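Local coordinates for protein terminal oxygenase component of carbazole (Janthinobacterium sp., PDB 7BUG) that dioxygenates carbazole at its angular and adjacent carbons, as the terminal oxygenase of a multicomponent carbazole 1,9a-dioxygenase carrying a [2Fe-2S] cluster and a non-haem iron, at residues 20-25 / 170-175; 69-74 / 93-98; 164-169 / 287-292. One frame throughout, in Å; residues are numbered along the deposited sequence.

In the fold
Two of the three contacts lie together and the third stands apart, a division that follows the two-domain plan of the oxygenase. Contact 1 and contact 3 lie in the part of the fold that holds the catalytic iron, with the N-terminal loop 20-25 packed against it; their centres are about 9 Å apart and they touch: Asn170 ND2 reaches Glu291 O at 2.9 Å, and Trp171 packs on Pro288. Strand 158-167 of contact 3 leads directly into helix 171-179 of contact 1. Contact 2 carries the [2Fe-2S] cluster in the Rieske domain, its centre about 31 Å from that of contact 1 and 28 Å from that of contact 3. The iron(II) ion lies about 12 Å from the Ile167 side chain of contact 3.

Contact 1: 20-25 / 170-175; sequences DAKLGF and NWRLAV
Trp171 lays the edge of its indole against the backbone of the turn at Ala21 to Gly24, and the outer corner of its six-membered ring meets Phe25. Its CG sits between the backbone N and the carbonyl carbon (chi1 70°), which sends the ring out from the first turn of helix 171-179 to the loop. There NE1 donates to Ala21 O at 3.0 Å, with the oxygen in the indole plane and the bond nearly in line with the carbonyl. The same oxygen accepts from Gly24 N, closing a type I beta turn, so two N-H groups grip it. Farther along the indole, CH2 comes to 3.6 Å from Phe25 CE2 in an offset edge-to-face pair, the tryptophan supplying the edge and the planes standing at 76°.

The loop between helix 16-20 and strand 28-32 is thus fastened to the start of helix 171-179 of the catalytic domain, whose N-cap is Asn170. Its OD1 accepts from Arg172 N, the capping bond, and also from Arg172 NE at 2.9 Å, the two donors coming from opposite faces of the amide plane. With OD1 so occupied, ND2 is turned to the loop and donates to Lys22 O at 2.9 Å, on a lone pair in the carbonyl plane; it also hydrogen-bonds to Glu291 O. The guanidinium of Arg172 lies with one face over the backbone at Ala21 and Lys22, NH2 being 3.6 Å from Lys22 CA, while NH1 bonds the carbonyls of Tyr18 and Val19. Lys22 crosses Asn170 at about a right angle and carries NZ off to a salt bridge with Asp347.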
loop_
_atom_site.group_PDB
_atom_site.type_symbol
_atom_site.label_atom_id
_atom_site.label_comp_id
_atom_site.label_asym_id
_atom_site.label_seq_id
_atom_site.Cartn_x
_atom_site.Cartn_y
_atom_site.Cartn_z
ATOM N N ASP A 20 -21.107 10.426 5.604
ATOM C CA ASP A 20 -20.913 9.024 5.982
ATOM C C ASP A 20 -20.948 8.111 4.744
ATOM O O ASP A 20 -20.455 6.941 4.820
ATOM C CB ASP A 20 -22.007 8.595 6.957
ATOM C CG ASP A 20 -21.634 7.394 7.765
ATOM O OD1 ASP A 20 -20.450 7.266 8.091
ATOM O OD2 ASP A 20 -22.577 6.668 8.150
ATOM N N ALA A 21 -21.552 8.561 3.655
ATOM C CA ALA A 21 -21.889 7.682 2.507
ATOM C C ALA A 21 -20.700 7.479 1.547
ATOM O O ALA A 21 -20.846 7.617 0.332
ATOM C CB ALA A 21 -23.155 8.132 1.845
ATOM N N LYS A 22 -19.555 7.071 2.095
ATOM C CA LYS A 22 -18.298 6.846 1.364
ATOM C C LYS A 22 -18.468 5.767 0.290
ATOM O O LYS A 22 -17.844 5.881 -0.799
ATOM C CB LYS A 22 -17.205 6.501 2.385
ATOM C CG LYS A 22 -15.827 6.325 1.789
ATOM C CD LYS A 22 -14.830 6.011 2.870
ATOM C CE LYS A 22 -14.769 7.125 3.888
ATOM N NZ LYS A 22 -13.371 7.283 4.354
ATOM N N LEU A 23 -19.315 4.760 0.537
ATOM C CA LEU A 23 -19.573 3.655 -0.423
ATOM C C LEU A 23 -20.831 3.879 -1.257
ATOM O O LEU A 23 -21.182 2.965 -2.043
ATOM C CB LEU A 23 -19.712 2.339 0.355
ATOM C CG LEU A 23 -18.422 1.705 0.814
ATOM C CD1 LEU A 23 -18.728 0.576 1.794
ATOM C CD2 LEU A 23 -17.598 1.191 -0.376
ATOM N N GLY A 24 -21.494 5.024 -1.154
ATOM C CA GLY A 24 -22.740 5.301 -1.861
ATOM C C GLY A 24 -23.972 4.897 -1.075
ATOM O O GLY A 24 -23.881 4.402 0.063
ATOM N N PHE A 25 -25.098 5.025 -1.724
ATOM C CA PHE A 25 -26.434 4.792 -1.133
ATOM C C PHE A 25 -26.949 3.450 -1.609
ATOM O O PHE A 25 -27.135 3.214 -2.825
ATOM C CB PHE A 25 -27.370 5.939 -1.500
ATOM C CG PHE A 25 -26.897 7.256 -0.946
ATOM C CD1 PHE A 25 -26.673 7.438 0.420
ATOM C CD2 PHE A 25 -26.782 8.344 -1.795
ATOM C CE1 PHE A 25 -26.329 8.697 0.911
ATOM C CE2 PHE A 25 -26.459 9.595 -1.280
ATOM C CZ PHE A 25 -26.181 9.759 0.062
ATOM N N ASN A 170 -13.411 9.133 -5.273
ATOM C CA ASN A 170 -14.714 8.831 -4.643
ATOM C C ASN A 170 -15.822 9.437 -5.502
ATOM O O ASN A 170 -15.681 10.546 -6.048
ATOM C CB ASN A 170 -14.733 9.367 -3.212
ATOM C CG ASN A 170 -16.002 9.072 -2.466
ATOM O OD1 ASN A 170 -16.941 9.869 -2.486
ATOM N ND2 ASN A 170 -16.040 7.882 -1.915
ATOM N N TRP A 171 -16.975 8.781 -5.530
ATOM C CA TRP A 171 -18.135 9.195 -6.321
ATOM C C TRP A 171 -18.588 10.605 -5.952
ATOM O O TRP A 171 -19.109 11.279 -6.833
ATOM C CB TRP A 171 -19.303 8.170 -6.170
ATOM C CG TRP A 171 -19.947 8.182 -4.813
ATOM C CD1 TRP A 171 -19.494 7.656 -3.647
ATOM C CD2 TRP A 171 -21.203 8.804 -4.495
ATOM N NE1 TRP A 171 -20.391 7.911 -2.620
ATOM C CE2 TRP A 171 -21.446 8.608 -3.124
ATOM C CE3 TRP A 171 -22.128 9.486 -5.278
ATOM C CZ2 TRP A 171 -22.623 9.071 -2.508
ATOM C CZ3 TRP A 171 -23.262 9.985 -4.674
ATOM C CH2 TRP A 171 -23.492 9.771 -3.310
ATOM N N ARG A 172 -18.535 11.003 -4.692
ATOM C CA ARG A 172 -19.080 12.326 -4.299
ATOM C C ARG A 172 -18.240 13.464 -4.874
ATOM O O ARG A 172 -18.792 14.536 -5.190
ATOM C CB ARG A 172 -19.108 12.399 -2.783
ATOM C CG ARG A 172 -20.117 11.395 -2.229
ATOM C CD ARG A 172 -19.955 11.233 -0.725
ATOM N NE ARG A 172 -18.627 10.747 -0.361
ATOM C CZ ARG A 172 -18.168 10.592 0.848
ATOM N NH1 ARG A 172 -18.933 10.892 1.895
ATOM N NH2 ARG A 172 -16.934 10.187 1.032
ATOM N N LEU A 173 -16.945 13.238 -5.003
ATOM C CA LEU A 173 -16.089 14.302 -5.609
ATOM C C LEU A 173 -16.506 14.492 -7.073
ATOM O O LEU A 173 -16.561 15.609 -7.546
ATOM C CB LEU A 173 -14.630 13.859 -5.464
ATOM C CG LEU A 173 -14.144 13.675 -4.028
ATOM C CD1 LEU A 173 -12.664 13.276 -4.019
ATOM C CD2 LEU A 173 -14.414 14.919 -3.200
ATOM N N ALA A 174 -16.927 13.417 -7.748
ATOM C CA ALA A 174 -17.415 13.442 -9.130
ATOM C C ALA A 174 -18.769 14.171 -9.215
ATOM O O ALA A 174 -18.973 15.053 -10.055
ATOM C CB ALA A 174 -17.538 12.013 -9.641
ATOM N N VAL A 175 -19.713 13.821 -8.313
ATOM C CA VAL A 175 -21.043 14.470 -8.300
ATOM C C VAL A 175 -20.860 15.967 -8.119
ATOM O O VAL A 175 -21.494 16.772 -8.844
ATOM C CB VAL A 175 -21.923 13.928 -7.168
ATOM C CG1 VAL A 175 -23.203 14.750 -7.050
ATOM C CG2 VAL A 175 -22.278 12.482 -7.429
#

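Contact 2: 69-74 / 93-98; sequences CLHRGV and HAWTYR. With FES (Fe2/s2 (inorganic) cluster), chain D.
His71 stacks on Trp95 and binds the cluster, and following it outward traces one side of a Rieske [2Fe-2S] site, in which two histidines hold one iron and two cysteines the other. Its CB sits over the centre of the six-membered ring of Trp95, 3.5 Å from the centroid, in a CH-pi contact. CG is anti to the backbone N (chi1 178°), which carries the imidazole along the indole: CG and CD2 each lie 3.6 Å from Trp95 CZ2, and the ring forms an offset stack with the five-membered ring of Trp95, the planes 14° apart. ND1 binds the cluster iron FE2 at 2.1 Å. CE1 points over the face of His93, whose own ND1 binds the same iron; the two rings stand at 80°, edge to face. At the tip, NE2 hydrogen-bonds to Asp359 OD2 of the second subunit, while His93 NE2 hydrogen-bonds to Asp180 OD2 of that subunit; as in other Rieske oxygenases, this side probably gives electrons their route to the neighbour's catalytic iron. Arg72 CG covers the other face of the His71 ring.

Trp95 also brings CD1 to 3.3 Å from the bridging sulfide S1 and rests CZ3 against Leu70 CB. Replacing Trp95 by alanine would probably cost His71 its stacking partner and open a gap beside S1, leaving the turn of the ring to its iron bond and Asp359 of the second subunit. On the cysteine side, Cys69 SG, which shares FE1 with Cys90, accepts a long, nearly straight bond from His71 N. Tyr97 comes in edge-on beside that sulfur, and its OH accepts from Leu70 N at 3.1 Å while lying 3.1 Å from Cys69 SG.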
loop_
_atom_site.group_PDB
_atom_site.type_symbol
_atom_site.label_atom_id
_atom_site.label_comp_id
_atom_site.label_asym_id
_atom_site.label_seq_id
_atom_site.Cartn_x
_atom_site.Cartn_y
_atom_site.Cartn_z
ATOM N N CYS A 69 -18.846 -17.056 -3.670
ATOM C CA CYS A 69 -19.410 -18.364 -3.300
ATOM C C CYS A 69 -19.787 -18.382 -1.801
ATOM O O CYS A 69 -19.012 -17.902 -0.970
ATOM C CB CYS A 69 -18.455 -19.480 -3.665
ATOM S SG CYS A 69 -19.219 -21.108 -3.473
ATOM N N LEU A 70 -20.917 -18.992 -1.461
ATOM C CA LEU A 70 -21.351 -19.169 -0.044
ATOM C C LEU A 70 -20.388 -20.043 0.749
ATOM O O LEU A 70 -20.362 -19.965 1.976
ATOM C CB LEU A 70 -22.728 -19.820 -0.035
ATOM C CG LEU A 70 -23.859 -18.982 -0.575
ATOM C CD1 LEU A 70 -25.186 -19.745 -0.450
ATOM C CD2 LEU A 70 -23.943 -17.604 0.041
ATOM N N HIS A 71 -19.664 -20.937 0.093
ATOM C CA HIS A 71 -18.868 -21.985 0.760
ATOM C C HIS A 71 -17.570 -21.368 1.336
ATOM O O HIS A 71 -17.468 -21.161 2.553
ATOM C CB HIS A 71 -18.653 -23.118 -0.258
ATOM C CG HIS A 71 -17.836 -24.219 0.255
ATOM N ND1 HIS A 71 -16.942 -24.873 -0.571
ATOM C CD2 HIS A 71 -17.763 -24.775 1.481
ATOM C CE1 HIS A 71 -16.349 -25.831 0.123
ATOM N NE2 HIS A 71 -16.875 -25.797 1.426
ATOM N N ARG A 72 -16.583 -21.103 0.474
ATOM C CA ARG A 72 -15.261 -20.568 0.915
ATOM C C ARG A 72 -15.046 -19.143 0.403
ATOM O O ARG A 72 -13.919 -18.618 0.504
ATOM C CB ARG A 72 -14.120 -21.517 0.529
ATOM C CG ARG A 72 -14.290 -22.942 1.044
ATOM C CD ARG A 72 -14.429 -23.140 2.544
ATOM N NE ARG A 72 -13.306 -22.532 3.253
ATOM C CZ ARG A 72 -12.126 -23.084 3.461
ATOM N NH1 ARG A 72 -11.912 -24.334 3.107
ATOM N NH2 ARG A 72 -11.207 -22.388 4.088
ATOM N N GLY A 73 -16.054 -18.491 -0.150
ATOM C CA GLY A 73 -16.011 -17.052 -0.455
ATOM C C GLY A 73 -15.125 -16.662 -1.610
ATOM O O GLY A 73 -14.714 -15.503 -1.686
ATOM N N VAL A 74 -14.872 -17.588 -2.502
ATOM C CA VAL A 74 -14.130 -17.267 -3.739
ATOM C C VAL A 74 -15.033 -16.514 -4.715
ATOM O O VAL A 74 -16.239 -16.681 -4.720
ATOM C CB VAL A 74 -13.523 -18.510 -4.386
ATOM C CG1 VAL A 74 -12.561 -19.247 -3.460
ATOM C CG2 VAL A 74 -14.593 -19.449 -4.959
ATOM N N HIS A 93 -15.624 -26.289 -5.518
ATOM C CA HIS A 93 -16.261 -27.541 -5.041
ATOM C C HIS A 93 -17.605 -27.723 -5.726
ATOM O O HIS A 93 -18.385 -28.501 -5.254
ATOM C CB HIS A 93 -16.390 -27.628 -3.521
ATOM C CG HIS A 93 -15.187 -27.145 -2.798
ATOM N ND1 HIS A 93 -14.961 -25.801 -2.534
ATOM C CD2 HIS A 93 -14.173 -27.834 -2.229
ATOM C CE1 HIS A 93 -13.802 -25.699 -1.892
ATOM N NE2 HIS A 93 -13.302 -26.933 -1.677
ATOM N N ALA A 94 -17.857 -26.982 -6.780
ATOM C CA ALA A 94 -19.023 -27.212 -7.661
ATOM C C ALA A 94 -20.365 -26.995 -6.959
ATOM O O ALA A 94 -21.403 -27.546 -7.454
ATOM C CB ALA A 94 -18.971 -28.584 -8.297
ATOM N N TRP A 95 -20.434 -26.123 -5.956
ATOM C CA TRP A 95 -21.739 -25.585 -5.525
ATOM C C TRP A 95 -22.374 -24.872 -6.706
ATOM O O TRP A 95 -21.780 -24.022 -7.370
ATOM C CB TRP A 95 -21.629 -24.658 -4.318
ATOM C CG TRP A 95 -21.227 -25.320 -3.053
ATOM C CD1 TRP A 95 -20.405 -26.392 -2.861
ATOM C CD2 TRP A 95 -21.629 -24.874 -1.756
ATOM N NE1 TRP A 95 -20.293 -26.665 -1.521
ATOM C CE2 TRP A 95 -21.013 -25.736 -0.826
ATOM C CE3 TRP A 95 -22.404 -23.802 -1.309
ATOM C CZ2 TRP A 95 -21.161 -25.545 0.549
ATOM C CZ3 TRP A 95 -22.585 -23.654 0.059
ATOM C CH2 TRP A 95 -21.968 -24.522 0.957
ATOM N N THR A 96 -23.619 -25.230 -7.040
ATOM C CA THR A 96 -24.305 -24.766 -8.247
ATOM C C THR A 96 -25.536 -23.941 -7.867
ATOM O O THR A 96 -26.390 -24.427 -7.077
ATOM C CB THR A 96 -24.690 -25.979 -9.092
ATOM O OG1 THR A 96 -23.464 -26.631 -9.450
ATOM C CG2 THR A 96 -25.449 -25.576 -10.337
ATOM N N TYR A 97 -25.640 -22.756 -8.463
ATOM C CA TYR A 97 -26.664 -21.749 -8.133
ATOM C C TYR A 97 -27.525 -21.448 -9.357
ATOM O O TYR A 97 -27.045 -21.370 -10.480
ATOM C CB TYR A 97 -25.994 -20.475 -7.645
ATOM C CG TYR A 97 -25.025 -20.701 -6.506
ATOM C CD1 TYR A 97 -25.469 -20.650 -5.194
ATOM C CD2 TYR A 97 -23.668 -20.826 -6.736
ATOM C CE1 TYR A 97 -24.599 -20.775 -4.134
ATOM C CE2 TYR A 97 -22.780 -20.977 -5.686
ATOM C CZ TYR A 97 -23.247 -20.938 -4.380
ATOM O OH TYR A 97 -22.307 -21.000 -3.376
ATOM N N ARG A 98 -28.814 -21.264 -9.116
ATOM C CA ARG A 98 -29.712 -20.733 -10.165
ATOM C C ARG A 98 -29.513 -19.232 -10.317
ATOM O O ARG A 98 -29.595 -18.527 -9.322
ATOM C CB ARG A 98 -31.156 -21.074 -9.817
ATOM C CG ARG A 98 -31.404 -22.573 -9.768
ATOM C CD ARG A 98 -32.903 -22.783 -9.903
ATOM N NE ARG A 98 -33.573 -22.378 -8.710
ATOM C CZ ARG A 98 -34.175 -23.192 -7.838
ATOM N NH1 ARG A 98 -34.157 -24.510 -8.010
ATOM N NH2 ARG A 98 -34.803 -22.680 -6.792
HETATM FE FE1 FES D . -17.373 -22.411 -4.185
HETATM FE FE2 FES D . -16.399 -24.296 -2.507
HETATM S S1 FES D . -17.976 -24.537 -4.078
HETATM S S2 FES D . -15.753 -22.153 -2.651
#

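Contact 3: 164-169 / 287-292; sequences NQIIKS and VPIDEN
Ile166 and Ile289 share one shape: in each, CG1 is anti to the carbonyl carbon and beside the backbone N (chi1 -65° and -69°), and the chain beyond it is extended. This carries CD1 of Ile289 out to Ile166, where it meets the base of the partner's fork, 4.0 Å from CG1 and equally far from CG2. The side chains cross at about a right angle, and on the Ile289 side CD1 is the atom that touches. Ile166 also packs on Thr293, a residue of the strand running between the two segments.

At the far end the backbones approach, with Ser169 and Asn292 CA atoms 5.1 Å apart. Here Asn292 O lies 3.5 Å from Lys168 CA in a CA-H...O contact. Ser169 N is nearby, but its angle is too poor for a hydrogen bond with that oxygen; it makes instead a weak one to Ile167 O, closing an inverse gamma turn centred on Lys168.

Segment 287-292 is shaped by Asp290, whose OD1 accepts from Asn292 N at 2.9 Å, from above the carboxylate plane, and also bonds Thr293 OG1. This Asx turn lies in the connection from strand 281-288 to strand 293-303, which pairs antiparallel with strand 158-167. The latter is outermost within this chain in a seven-stranded antiparallel sheet and runs on to helix 171-179, consistent with the Bet v 1-like (helix-grip) fold of the ring-hydroxylase catalytic domain.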
loop_
_atom_site.group_PDB
_atom_site.type_symbol
_atom_site.label_atom_id
_atom_site.label_comp_id
_atom_site.label_asym_id
_atom_site.label_seq_id
_atom_site.Cartn_x
_atom_site.Cartn_y
_atom_site.Cartn_z
ATOM N N ASN A 164 -18.488 4.795 -20.902
ATOM C CA ASN A 164 -18.306 4.423 -19.474
ATOM C C ASN A 164 -16.806 4.258 -19.254
ATOM O O ASN A 164 -16.085 3.754 -20.191
ATOM C CB ASN A 164 -19.082 3.153 -19.115
ATOM C CG ASN A 164 -19.140 2.887 -17.617
ATOM O OD1 ASN A 164 -18.970 3.845 -16.831
ATOM N ND2 ASN A 164 -19.377 1.626 -17.258
ATOM N N GLN A 165 -16.317 4.702 -18.120
ATOM C CA GLN A 165 -14.928 4.366 -17.722
ATOM C C GLN A 165 -14.811 4.408 -16.206
ATOM O O GLN A 165 -15.718 4.884 -15.519
ATOM C CB GLN A 165 -13.940 5.296 -18.397
ATOM C CG GLN A 165 -14.091 6.698 -17.933
ATOM C CD GLN A 165 -13.343 7.656 -18.833
ATOM O OE1 GLN A 165 -13.922 8.436 -19.580
ATOM N NE2 GLN A 165 -12.036 7.623 -18.679
ATOM N N ILE A 166 -13.739 3.845 -15.731
ATOM C CA ILE A 166 -13.463 3.739 -14.270
ATOM C C ILE A 166 -12.512 4.875 -13.929
ATOM O O ILE A 166 -11.447 4.998 -14.593
ATOM C CB ILE A 166 -12.881 2.376 -13.915
ATOM C CG1 ILE A 166 -13.918 1.282 -14.185
ATOM C CG2 ILE A 166 -12.391 2.323 -12.487
ATOM C CD1 ILE A 166 -13.392 -0.103 -13.975
ATOM N N ILE A 167 -12.870 5.646 -12.921
ATOM C CA ILE A 167 -12.136 6.861 -12.505
ATOM C C ILE A 167 -11.739 6.698 -11.046
ATOM O O ILE A 167 -12.591 6.351 -10.232
ATOM C CB ILE A 167 -12.937 8.145 -12.732
ATOM C CG1 ILE A 167 -13.398 8.311 -14.182
ATOM C CG2 ILE A 167 -12.158 9.375 -12.260
ATOM C CD1 ILE A 167 -12.315 8.272 -15.214
ATOM N N LYS A 168 -10.488 7.031 -10.720
ATOM C CA LYS A 168 -10.004 6.878 -9.335
ATOM C C LYS A 168 -10.288 8.136 -8.506
ATOM O O LYS A 168 -9.361 8.899 -8.130
ATOM C CB LYS A 168 -8.497 6.530 -9.369
ATOM C CG LYS A 168 -8.209 5.215 -10.055
ATOM C CD LYS A 168 -6.743 4.967 -10.335
ATOM C CE LYS A 168 -6.539 4.091 -11.555
ATOM N NZ LYS A 168 -5.094 3.865 -11.824
ATOM N N SER A 169 -11.562 8.406 -8.222
ATOM C CA SER A 169 -11.939 9.328 -7.145
ATOM C C SER A 169 -13.191 8.758 -6.511
ATOM O O SER A 169 -13.944 7.986 -7.159
ATOM C CB SER A 169 -12.175 10.731 -7.566
ATOM O OG SER A 169 -13.502 10.932 -8.076
ATOM N N VAL A 287 -21.011 6.494 -10.412
ATOM C CA VAL A 287 -21.463 5.255 -9.730
ATOM C C VAL A 287 -20.367 4.764 -8.793
ATOM O O VAL A 287 -19.257 4.421 -9.233
ATOM C CB VAL A 287 -21.824 4.191 -10.765
ATOM C CG1 VAL A 287 -22.286 2.931 -10.074
ATOM C CG2 VAL A 287 -22.858 4.732 -11.728
ATOM N N PRO A 288 -20.667 4.586 -7.491
ATOM C CA PRO A 288 -19.655 4.145 -6.552
ATOM C C PRO A 288 -19.250 2.694 -6.815
ATOM O O PRO A 288 -20.098 1.770 -6.871
ATOM C CB PRO A 288 -20.318 4.237 -5.157
ATOM C CG PRO A 288 -21.577 5.000 -5.394
ATOM C CD PRO A 288 -21.954 4.787 -6.842
ATOM N N ILE A 289 -17.946 2.502 -7.001
ATOM C CA ILE A 289 -17.317 1.160 -7.141
ATOM C C ILE A 289 -16.788 0.724 -5.792
ATOM O O ILE A 289 -17.109 -0.382 -5.330
ATOM C CB ILE A 289 -16.227 1.143 -8.240
ATOM C CG1 ILE A 289 -16.872 1.306 -9.608
ATOM C CG2 ILE A 289 -15.374 -0.101 -8.165
ATOM C CD1 ILE A 289 -15.901 1.538 -10.721
ATOM N N ASP A 290 -16.017 1.596 -5.154
ATOM C CA ASP A 290 -15.518 1.376 -3.776
ATOM C C ASP A 290 -15.228 2.777 -3.231
ATOM O O ASP A 290 -15.619 3.733 -3.866
ATOM C CB ASP A 290 -14.327 0.418 -3.760
ATOM C CG ASP A 290 -13.082 0.902 -4.473
ATOM O OD1 ASP A 290 -12.960 2.111 -4.748
ATOM O OD2 ASP A 290 -12.186 0.026 -4.754
ATOM N N GLU A 291 -14.570 2.899 -2.083
ATOM C CA GLU A 291 -14.403 4.207 -1.421
ATOM C C GLU A 291 -13.598 5.132 -2.310
ATOM O O GLU A 291 -13.658 6.308 -2.120
ATOM C CB GLU A 291 -13.717 3.962 -0.081
ATOM C CG GLU A 291 -14.527 3.035 0.810
ATOM C CD GLU A 291 -14.266 1.515 0.801
ATOM O OE1 GLU A 291 -14.601 0.897 1.874
ATOM O OE2 GLU A 291 -13.753 0.916 -0.220
ATOM N N ASN A 292 -12.796 4.581 -3.217
ATOM C CA ASN A 292 -11.760 5.338 -3.965
ATOM C C ASN A 292 -12.080 5.496 -5.460
ATOM O O ASN A 292 -11.281 6.127 -6.163
ATOM C CB ASN A 292 -10.436 4.568 -3.872
ATOM C CG ASN A 292 -10.001 4.304 -2.455
ATOM O OD1 ASN A 292 -10.096 5.184 -1.601
ATOM N ND2 ASN A 292 -9.667 3.048 -2.182
#